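Local coordinates for protein aminoglycoside phosphotransferase (Alicyclobacillus acidocaldarius subsp. acidocaldarius, PDB 4PDY) that probably acts as a phosphotransferase of the aminoglycoside phosphotransferase family, with a protein-kinase-like fold, and is seen here with a bound histidine, at residues A[159-173]-A[186-200]. Numbering follows the deposited sequence. Where two conformers were deposited one is given.
Sequences QARWRDLRQMWLGAD and LSMRDELHRDAAESL
W169 is the knob of this antiparallel contact, its indole lodged among L186 at the end of helix 180-187 and R189, L192 and H193 of helix 189-203. With chi1 at 73°, CG sits between the backbone N and the carbonyl carbon, which lays the ring along its own helix, one face over L165 O and R166 CA. The aliphatic part of R189 covers the other face: R189 CG lies 3.5 Å from the centroid of the W169 five-membered ring, a CH-pi contact. R189 then bends at chi3, and its NE donates a nearly straight 2.8 Å bond to L186 O, which limits the turning of the guanidinium. W169 CZ3 meets L192 CB at 3.7 Å. Losing the indole to an alanine here is likely to open a gap between the helices and leave the R189 methylenes without the ring they cover. W162 CE3 lies 3.4 Å from A196 CB. The solvent side is looser: the W162 and H193 planes lie 10° apart but are displaced, with little ring on ring, and D173 OD2 stands 3.7 Å from R189 NH1, a long salt bridge. Behind the pair, L192 and A172 touch helix 303-315, and D195 is salt-bridged to R335 of helix 319-347.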
ATOM      1  N   GLN A 159       8.699  -2.017 -16.850  1.00 15.30           N
ATOM      2  CA  GLN A 159       9.706  -2.266 -17.874  1.00 15.59           C
ATOM      3  C   GLN A 159      11.120  -2.140 -17.297  1.00 14.65           C
ATOM      4  O   GLN A 159      11.994  -2.958 -17.571  1.00 14.54           O
ATOM      5  CB  GLN A 159       9.527  -1.319 -19.045  1.00 18.68           C
ATOM      6  CG  GLN A 159      10.550  -1.535 -20.130  1.00 22.36           C
ATOM      7  CD  GLN A 159      10.228  -0.709 -21.337  1.00 24.74           C
ATOM      8  OE1 GLN A 159      10.219   0.521 -21.280  1.00 31.00           O
ATOM      9  NE2 GLN A 159       9.914  -1.383 -22.421  1.00 26.08           N
ATOM     10  N   ALA A 160      11.331  -1.111 -16.481  1.00 14.49           N
ATOM     11  CA  ALA A 160      12.627  -0.891 -15.865  1.00 15.01           C
ATOM     12  C   ALA A 160      12.980  -2.025 -14.902  1.00 12.04           C
ATOM     13  O   ALA A 160      14.114  -2.507 -14.875  1.00 13.78           O
ATOM     14  CB  ALA A 160      12.637   0.450 -15.140  1.00 17.84           C
ATOM     15  N   ARG A 161      11.981  -2.472 -14.148  1.00 12.05           N
ATOM     16  CA  ARG A 161      12.181  -3.591 -13.209  1.00 12.28           C
ATOM     17  C   ARG A 161      12.537  -4.887 -13.940  1.00 11.53           C
ATOM     18  O   ARG A 161      13.404  -5.643 -13.506  1.00 12.30           O
ATOM     19  CB  ARG A 161      10.955  -3.795 -12.312  1.00 10.87           C
ATOM     20  CG  ARG A 161      10.760  -2.626 -11.360  1.00 12.33           C
ATOM     21  CD  ARG A 161       9.421  -2.697 -10.659  1.00 14.00           C
ATOM     22  NE  ARG A 161       9.342  -1.689  -9.599  1.00 15.97           N
ATOM     23  CZ  ARG A 161       8.236  -1.428  -8.916  1.00 18.93           C
ATOM     24  NH1 ARG A 161       7.112  -2.083  -9.188  1.00 21.02           N
ATOM     25  NH2 ARG A 161       8.251  -0.514  -7.952  1.00 23.67           N
ATOM     26  N   TRP A 162      11.895  -5.111 -15.093  1.00 12.03           N
ATOM     27  CA  TRP A 162      12.211  -6.295 -15.875  1.00 12.88           C
ATOM     28  C   TRP A 162      13.674  -6.232 -16.378  1.00 12.09           C
ATOM     29  O   TRP A 162      14.428  -7.201 -16.292  1.00 12.97           O
ATOM     30  CB  TRP A 162      11.248  -6.441 -17.071  1.00 13.40           C
ATOM     31  CG  TRP A 162      11.775  -7.377 -18.139  1.00 16.69           C
ATOM     32  CD1 TRP A 162      11.974  -7.084 -19.461  1.00 21.56           C
ATOM     33  CD2 TRP A 162      12.241  -8.712 -17.950  1.00 17.82           C
ATOM     34  NE1 TRP A 162      12.520  -8.169 -20.108  1.00 25.09           N
ATOM     35  CE2 TRP A 162      12.705  -9.179 -19.198  1.00 22.90           C
ATOM     36  CE3 TRP A 162      12.331  -9.556 -16.832  1.00 22.90           C
ATOM     37  CZ2 TRP A 162      13.218 -10.467 -19.372  1.00 25.48           C
ATOM     38  CZ3 TRP A 162      12.852 -10.834 -16.999  1.00 27.77           C
ATOM     39  CH2 TRP A 162      13.293 -11.277 -18.265  1.00 27.70           C
ATOM     40  N   ARG A 163      14.056  -5.084 -16.923  1.00 12.51           N
ATOM     41  CA  ARG A 163      15.413  -4.910 -17.415  1.00 15.50           C
ATOM     42  C   ARG A 163      16.438  -5.136 -16.306  1.00 14.43           C
ATOM     43  O   ARG A 163      17.450  -5.789 -16.502  1.00 13.88           O
ATOM     44  CB  ARG A 163      15.577  -3.524 -18.038  1.00 16.86           C
ATOM     45  CG  ARG A 163      14.831  -3.408 -19.358  1.00 21.31           C
ATOM     46  CD  ARG A 163      14.772  -1.990 -19.873  1.00 24.82           C
ATOM     47  NE  ARG A 163      14.231  -1.973 -21.234  1.00 30.36           N
ATOM     48  CZ  ARG A 163      13.802  -0.890 -21.871  1.00 33.57           C
ATOM     49  NH1 ARG A 163      13.820   0.301 -21.278  1.00 38.63           N
ATOM     50  NH2 ARG A 163      13.336  -1.006 -23.105  1.00 37.68           N
ATOM     51  N   ASP A 164      16.113  -4.654 -15.109  1.00 12.86           N
ATOM     52  CA  ASP A 164      16.967  -4.853 -13.931  1.00 12.30           C
ATOM     53  C   ASP A 164      17.073  -6.336 -13.556  1.00 11.11           C
ATOM     54  O   ASP A 164      18.162  -6.879 -13.364  1.00 11.72           O
ATOM     55  CB  ASP A 164      16.362  -4.041 -12.791  1.00 12.13           C
ATOM     56  CG  ASP A 164      17.239  -3.991 -11.543  1.00 12.32           C
ATOM     57  OD1 ASP A 164      18.473  -4.065 -11.626  1.00 12.63           O
ATOM     58  OD2 ASP A 164      16.654  -3.877 -10.444  1.00 13.40           O
ATOM     59  N   LEU A 165      15.915  -6.994 -13.481  1.00 11.98           N
ATOM     60  CA  LEU A 165      15.864  -8.401 -13.121  1.00 13.15           C
ATOM     61  C   LEU A 165      16.715  -9.258 -14.071  1.00 14.09           C
ATOM     62  O   LEU A 165      17.479 -10.105 -13.623  1.00 15.16           O
ATOM     63  CB  LEU A 165      14.421  -8.896 -13.069  1.00 14.14           C
ATOM     64  CG  LEU A 165      14.183 -10.340 -12.605  1.00 13.81           C
ATOM     65  CD1 LEU A 165      14.821 -10.618 -11.241  1.00 13.48           C
ATOM     66  CD2 LEU A 165      12.687 -10.607 -12.567  1.00 16.43           C
ATOM     67  N   ARG A 166      16.579  -9.032 -15.379  0.50 15.20           N
ATOM     68  CA  ARG A 166      17.360  -9.762 -16.369  0.50 16.69           C
ATOM     69  C   ARG A 166      18.865  -9.529 -16.196  0.50 15.53           C
ATOM     70  O   ARG A 166      19.656 -10.468 -16.254  0.50 18.17           O
ATOM     71  CB  ARG A 166      16.915  -9.352 -17.769  0.50 19.50           C
ATOM     72  CG  ARG A 166      17.248 -10.356 -18.853  0.50 19.78           C
ATOM     73  CD  ARG A 166      16.681  -9.864 -20.174  0.50 22.16           C
ATOM     74  NE  ARG A 166      16.934  -8.440 -20.374  0.50 25.64           N
ATOM     75  CZ  ARG A 166      16.506  -7.749 -21.427  0.50 25.38           C
ATOM     76  NH1 ARG A 166      15.789  -8.355 -22.357  0.50 28.27           N
ATOM     77  NH2 ARG A 166      16.775  -6.455 -21.542  0.50 23.18           N
ATOM     78  N   GLN A 167      19.255  -8.277 -15.969  1.00 14.26           N
ATOM     79  CA  GLN A 167      20.658  -7.960 -15.724  1.00 14.61           C
ATOM     80  C   GLN A 167      21.185  -8.634 -14.472  1.00 14.12           C
ATOM     81  O   GLN A 167      22.294  -9.140 -14.475  1.00 14.92           O
ATOM     82  CB  GLN A 167      20.890  -6.451 -15.661  1.00 19.52           C
ATOM     83  CG  GLN A 167      20.854  -5.775 -17.021  1.00 26.77           C
ATOM     84  CD  GLN A 167      21.767  -6.441 -18.047  1.00 31.50           C
ATOM     85  OE1 GLN A 167      22.956  -6.669 -17.786  1.00 33.43           O
ATOM     86  NE2 GLN A 167      21.210  -6.766 -19.230  1.00 33.12           N
HETATM   87  N   MSE A 168      20.373  -8.665 -13.417  1.00 14.22           N
HETATM   88  CA  MSE A 168      20.779  -9.277 -12.148  1.00 14.36           C
HETATM   89  C   MSE A 168      21.015 -10.751 -12.301  1.00 13.88           C
HETATM   90  O   MSE A 168      22.016 -11.239 -11.831  1.00 14.88           O
HETATM   91  CB  MSE A 168      19.772  -8.983 -11.050  1.00 14.53           C
HETATM   92  CG  MSE A 168      19.892  -7.492 -10.751  1.00 13.58           C
HETATM   93 SE   MSE A 168      18.831  -7.025  -9.213  0.75 12.16          SE
HETATM   94  CE  MSE A 168      17.025  -7.229  -9.917  1.00 11.56           C
ATOM     95  N   TRP A 169      20.160 -11.495 -13.009  1.00 16.58           N
ATOM     96  CA  TRP A 169      20.471 -12.921 -13.113  1.00 17.33           C
ATOM     97  C   TRP A 169      21.609 -13.209 -14.102  1.00 17.28           C
ATOM     98  O   TRP A 169      22.329 -14.183 -13.933  1.00 16.54           O
ATOM     99  CB  TRP A 169      19.255 -13.817 -13.305  1.00 21.05           C
ATOM    100  CG  TRP A 169      18.610 -13.792 -14.613  1.00 22.22           C
ATOM    101  CD1 TRP A 169      19.191 -13.976 -15.847  1.00 28.69           C
ATOM    102  CD2 TRP A 169      17.219 -13.633 -14.848  1.00 21.24           C
ATOM    103  NE1 TRP A 169      18.238 -13.923 -16.830  1.00 29.37           N
ATOM    104  CE2 TRP A 169      17.016 -13.710 -16.252  1.00 23.84           C
ATOM    105  CE3 TRP A 169      16.117 -13.444 -14.017  1.00 22.57           C
ATOM    106  CZ2 TRP A 169      15.758 -13.601 -16.829  1.00 27.39           C
ATOM    107  CZ3 TRP A 169      14.861 -13.343 -14.600  1.00 24.92           C
ATOM    108  CH2 TRP A 169      14.696 -13.408 -15.989  1.00 27.60           C
ATOM    109  N   LEU A 170      21.810 -12.344 -15.092  1.00 17.47           N
ATOM    110  CA  LEU A 170      23.013 -12.435 -15.914  1.00 16.76           C
ATOM    111  C   LEU A 170      24.266 -12.239 -15.063  1.00 16.55           C
ATOM    112  O   LEU A 170      25.258 -12.962 -15.207  1.00 17.78           O
ATOM    113  CB  LEU A 170      22.984 -11.416 -17.052  1.00 21.73           C
ATOM    114  CG  LEU A 170      21.910 -11.642 -18.124  1.00 24.07           C
ATOM    115  CD1 LEU A 170      21.888 -10.457 -19.082  1.00 26.33           C
ATOM    116  CD2 LEU A 170      22.122 -12.951 -18.883  1.00 24.65           C
ATOM    117  N   GLY A 171      24.202 -11.282 -14.144  1.00 15.63           N
ATOM    118  CA  GLY A 171      25.316 -11.057 -13.231  1.00 16.29           C
ATOM    119  C   GLY A 171      25.569 -12.283 -12.370  1.00 15.41           C
ATOM    120  O   GLY A 171      26.719 -12.667 -12.141  1.00 18.08           O
ATOM    121  N   ALA A 172      24.499 -12.897 -11.873  1.00 14.25           N
ATOM    122  CA  ALA A 172      24.643 -14.047 -10.986  1.00 14.67           C
ATOM    123  C   ALA A 172      25.221 -15.235 -11.753  1.00 14.79           C
ATOM    124  O   ALA A 172      26.008 -16.013 -11.226  1.00 15.97           O
ATOM    125  CB  ALA A 172      23.312 -14.418 -10.346  1.00 16.47           C
ATOM    126  N   ASP A 173      24.823 -15.376 -13.015  1.00 15.24           N
ATOM    127  CA  ASP A 173      25.236 -16.540 -13.775  1.00 15.79           C
ATOM    128  C   ASP A 173      26.745 -16.549 -14.003  1.00 14.69           C
ATOM    129  O   ASP A 173      27.357 -17.611 -14.057  1.00 15.40           O
ATOM    130  CB  ASP A 173      24.520 -16.540 -15.125  1.00 17.70           C
ATOM    131  CG  ASP A 173      24.537 -17.881 -15.800  1.00 22.07           C
ATOM    132  OD1 ASP A 173      24.619 -18.948 -15.163  1.00 23.04           O
ATOM    133  OD2 ASP A 173      24.465 -17.857 -17.024  1.00 27.42           O
ATOM    134  N   LEU A 186      18.781 -18.292 -10.317  1.00 11.48           N
ATOM    135  CA  LEU A 186      19.049 -18.831 -11.665  1.00 12.94           C
ATOM    136  C   LEU A 186      18.101 -19.968 -12.038  1.00 14.40           C
ATOM    137  O   LEU A 186      17.692 -20.081 -13.210  1.00 17.00           O
ATOM    138  CB  LEU A 186      20.514 -19.259 -11.799  1.00 15.36           C
ATOM    139  CG  LEU A 186      21.495 -18.080 -11.820  1.00 16.23           C
ATOM    140  CD1 LEU A 186      22.895 -18.541 -11.474  1.00 17.22           C
ATOM    141  CD2 LEU A 186      21.470 -17.365 -13.168  1.00 19.43           C
ATOM    142  N   SER A 187      17.727 -20.772 -11.048  1.00 13.36           N
ATOM    143  CA  SER A 187      16.839 -21.902 -11.284  1.00 14.81           C
ATOM    144  C   SER A 187      15.443 -21.492 -11.732  1.00 14.76           C
ATOM    145  O   SER A 187      14.727 -22.314 -12.296  1.00 18.65           O
ATOM    146  CB  SER A 187      16.707 -22.790 -10.044  1.00 16.68           C
ATOM    147  OG  SER A 187      15.854 -22.213  -9.054  1.00 16.08           O
HETATM  148  N   MSE A 188      15.040 -20.252 -11.465  1.00 14.29           N
HETATM  149  CA  MSE A 188      13.690 -19.805 -11.833  1.00 15.24           C
HETATM  150  C   MSE A 188      13.672 -18.790 -12.963  1.00 12.65           C
HETATM  151  O   MSE A 188      12.631 -18.179 -13.204  1.00 12.47           O
HETATM  152  CB  MSE A 188      12.910 -19.333 -10.604  1.00 18.98           C
HETATM  153  CG  MSE A 188      13.553 -18.112 -10.007  1.00 17.86           C
HETATM  154 SE   MSE A 188      12.491 -17.407  -8.498  0.75 17.47          SE
HETATM  155  CE  MSE A 188      13.351 -18.625  -7.343  1.00 12.89           C
ATOM    156  N   ARG A 189      14.775 -18.636 -13.696  1.00 14.90           N
ATOM    157  CA  ARG A 189      14.839 -17.611 -14.739  1.00 18.34           C
ATOM    158  C   ARG A 189      13.737 -17.742 -15.777  1.00 15.43           C
ATOM    159  O   ARG A 189      13.172 -16.748 -16.202  1.00 17.20           O
ATOM    160  CB  ARG A 189      16.165 -17.679 -15.483  1.00 23.42           C
ATOM    161  CG  ARG A 189      17.329 -17.070 -14.737  1.00 27.15           C
ATOM    162  CD  ARG A 189      18.620 -17.347 -15.502  1.00 30.09           C
ATOM    163  NE  ARG A 189      19.101 -18.702 -15.222  1.00 29.45           N
ATOM    164  CZ  ARG A 189      20.152 -19.272 -15.802  1.00 32.49           C
ATOM    165  NH1 ARG A 189      20.847 -18.633 -16.752  1.00 35.48           N
ATOM    166  NH2 ARG A 189      20.495 -20.507 -15.434  1.00 31.88           N
ATOM    167  N   ASP A 190      13.442 -18.962 -16.208  1.00 17.10           N
ATOM    168  CA  ASP A 190      12.492 -19.123 -17.295  1.00 17.87           C
ATOM    169  C   ASP A 190      11.083 -18.737 -16.837  1.00 15.22           C
ATOM    170  O   ASP A 190      10.370 -18.042 -17.584  1.00 16.70           O
ATOM    171  CB  ASP A 190      12.565 -20.526 -17.904  1.00 23.33           C
ATOM    172  CG  ASP A 190      13.861 -20.755 -18.707  1.00 28.54           C
ATOM    173  OD1 ASP A 190      14.091 -20.061 -19.740  1.00 33.00           O
ATOM    174  OD2 ASP A 190      14.651 -21.636 -18.308  1.00 33.19           O
ATOM    175  N   GLU A 191      10.705 -19.081 -15.594  1.00 14.78           N
ATOM    176  CA  GLU A 191       9.393 -18.663 -15.087  1.00 14.54           C
ATOM    177  C   GLU A 191       9.330 -17.155 -14.869  1.00 12.57           C
ATOM    178  O   GLU A 191       8.313 -16.517 -15.124  1.00 13.38           O
ATOM    179  CB  GLU A 191       9.006 -19.378 -13.787  1.00 17.65           C
ATOM    180  CG  GLU A 191       7.713 -18.835 -13.149  1.00 23.88           C
ATOM    181  CD  GLU A 191       7.348 -19.476 -11.810  1.00 28.33           C
ATOM    182  OE1 GLU A 191       7.488 -18.793 -10.731  1.00 23.75           O
ATOM    183  OE2 GLU A 191       6.921 -20.660 -11.849  1.00 32.33           O
ATOM    184  N   LEU A 192      10.391 -16.591 -14.317  1.00 12.20           N
ATOM    185  CA  LEU A 192      10.414 -15.157 -14.082  1.00 14.34           C
ATOM    186  C   LEU A 192      10.294 -14.393 -15.407  1.00 12.80           C
ATOM    187  O   LEU A 192       9.551 -13.428 -15.513  1.00 12.06           O
ATOM    188  CB  LEU A 192      11.707 -14.775 -13.360  1.00 14.15           C
ATOM    189  CG  LEU A 192      11.877 -15.258 -11.917  1.00 15.16           C
ATOM    190  CD1 LEU A 192      13.277 -14.870 -11.469  1.00 16.93           C
ATOM    191  CD2 LEU A 192      10.844 -14.625 -11.014  1.00 15.88           C
ATOM    192  N   HIS A 193      11.036 -14.855 -16.409  1.00 13.58           N
ATOM    193  CA  HIS A 193      10.999 -14.251 -17.751  1.00 15.11           C
ATOM    194  C   HIS A 193       9.582 -14.327 -18.338  1.00 13.05           C
ATOM    195  O   HIS A 193       9.047 -13.325 -18.833  1.00 13.98           O
ATOM    196  CB  HIS A 193      12.034 -14.938 -18.651  1.00 16.78           C
ATOM    197  CG  HIS A 193      12.143 -14.369 -20.036  1.00 22.45           C
ATOM    198  ND1 HIS A 193      12.845 -15.002 -21.033  1.00 33.31           N
ATOM    199  CD2 HIS A 193      11.656 -13.231 -20.582  1.00 22.66           C
ATOM    200  CE1 HIS A 193      12.785 -14.282 -22.139  1.00 31.63           C
ATOM    201  NE2 HIS A 193      12.066 -13.203 -21.895  1.00 23.68           N
ATOM    202  N   ARG A 194       8.966 -15.494 -18.239  1.00 14.99           N
ATOM    203  CA  ARG A 194       7.613 -15.691 -18.768  1.00 15.69           C
ATOM    204  C   ARG A 194       6.625 -14.741 -18.101  1.00 13.64           C
ATOM    205  O   ARG A 194       5.832 -14.075 -18.756  1.00 16.83           O
ATOM    206  CB  ARG A 194       7.144 -17.135 -18.580  1.00 21.02           C
ATOM    207  CG  ARG A 194       5.889 -17.449 -19.375  1.00 23.57           C
ATOM    208  CD  ARG A 194       5.208 -18.775 -19.043  1.00 30.46           C
ATOM    209  NE  ARG A 194       6.111 -19.813 -18.547  1.00 35.68           N
ATOM    210  CZ  ARG A 194       6.101 -20.347 -17.320  1.00 32.65           C
ATOM    211  NH1 ARG A 194       5.222 -19.981 -16.401  1.00 41.00           N
ATOM    212  NH2 ARG A 194       6.985 -21.285 -17.017  1.00 38.46           N
ATOM    213  N   ASP A 195       6.687 -14.667 -16.772  1.00 13.29           N
ATOM    214  CA  ASP A 195       5.765 -13.806 -16.055  1.00 13.06           C
ATOM    215  C   ASP A 195       5.964 -12.320 -16.374  1.00 12.13           C
ATOM    216  O   ASP A 195       4.998 -11.580 -16.551  1.00 12.88           O
ATOM    217  CB  ASP A 195       5.923 -14.001 -14.543  1.00 12.55           C
ATOM    218  CG  ASP A 195       5.241 -15.252 -14.001  1.00 16.35           C
ATOM    219  OD1 ASP A 195       4.421 -15.874 -14.701  1.00 17.51           O
ATOM    220  OD2 ASP A 195       5.528 -15.589 -12.820  1.00 19.01           O
ATOM    221  N   ALA A 196       7.220 -11.866 -16.414  1.00 11.84           N
ATOM    222  CA  ALA A 196       7.494 -10.472 -16.751  1.00 12.15           C
ATOM    223  C   ALA A 196       6.984 -10.145 -18.162  1.00 13.89           C
ATOM    224  O   ALA A 196       6.377  -9.095 -18.364  1.00 14.14           O
ATOM    225  CB  ALA A 196       8.978 -10.165 -16.651  1.00 11.61           C
ATOM    226  N   ALA A 197       7.250 -11.034 -19.125  1.00 14.47           N
ATOM    227  CA  ALA A 197       6.792 -10.826 -20.497  1.00 15.00           C
ATOM    228  C   ALA A 197       5.273 -10.774 -20.586  1.00 15.47           C
ATOM    229  O   ALA A 197       4.726  -9.921 -21.282  1.00 16.59           O
ATOM    230  CB  ALA A 197       7.363 -11.903 -21.407  1.00 17.67           C
ATOM    231  N   GLU A 198       4.584 -11.659 -19.851  1.00 14.67           N
ATOM    232  CA  GLU A 198       3.118 -11.679 -19.871  1.00 16.29           C
ATOM    233  C   GLU A 198       2.564 -10.413 -19.247  1.00 13.88           C
ATOM    234  O   GLU A 198       1.587  -9.857 -19.732  1.00 15.23           O
ATOM    235  CB  GLU A 198       2.564 -12.919 -19.162  1.00 18.85           C
ATOM    236  CG  GLU A 198       2.847 -14.216 -19.914  1.00 21.08           C
ATOM    237  CD  GLU A 198       2.366 -15.464 -19.191  1.00 27.08           C
ATOM    238  OE1 GLU A 198       1.718 -15.327 -18.151  1.00 33.95           O
ATOM    239  OE2 GLU A 198       2.617 -16.590 -19.673  1.00 34.80           O
ATOM    240  N   SER A 199       3.212  -9.947 -18.175  1.00 12.93           N
ATOM    241  CA  SER A 199       2.788  -8.704 -17.533  1.00 13.01           C
ATOM    242  C   SER A 199       2.928  -7.486 -18.450  1.00 12.48           C
ATOM    243  O   SER A 199       1.984  -6.714 -18.626  1.00 12.92           O
ATOM    244  CB  SER A 199       3.587  -8.484 -16.241  1.00 13.69           C
ATOM    245  OG  SER A 199       3.378  -7.177 -15.726  1.00 13.13           O
ATOM    246  N   LEU A 200       4.106  -7.331 -19.045  1.00 13.84           N
ATOM    247  CA  LEU A 200       4.337  -6.195 -19.928  1.00 14.10           C
ATOM    248  C   LEU A 200       3.414  -6.252 -21.149  1.00 14.42           C
ATOM    249  O   LEU A 200       2.938  -5.220 -21.572  1.00 16.17           O
ATOM    250  CB  LEU A 200       5.801  -6.112 -20.344  1.00 13.61           C
ATOM    251  CG  LEU A 200       6.799  -5.848 -19.200  1.00 15.66           C
ATOM    252  CD1 LEU A 200       8.223  -5.912 -19.724  1.00 20.19           C
ATOM    253  CD2 LEU A 200       6.549  -4.503 -18.555  1.00 18.24           C
TER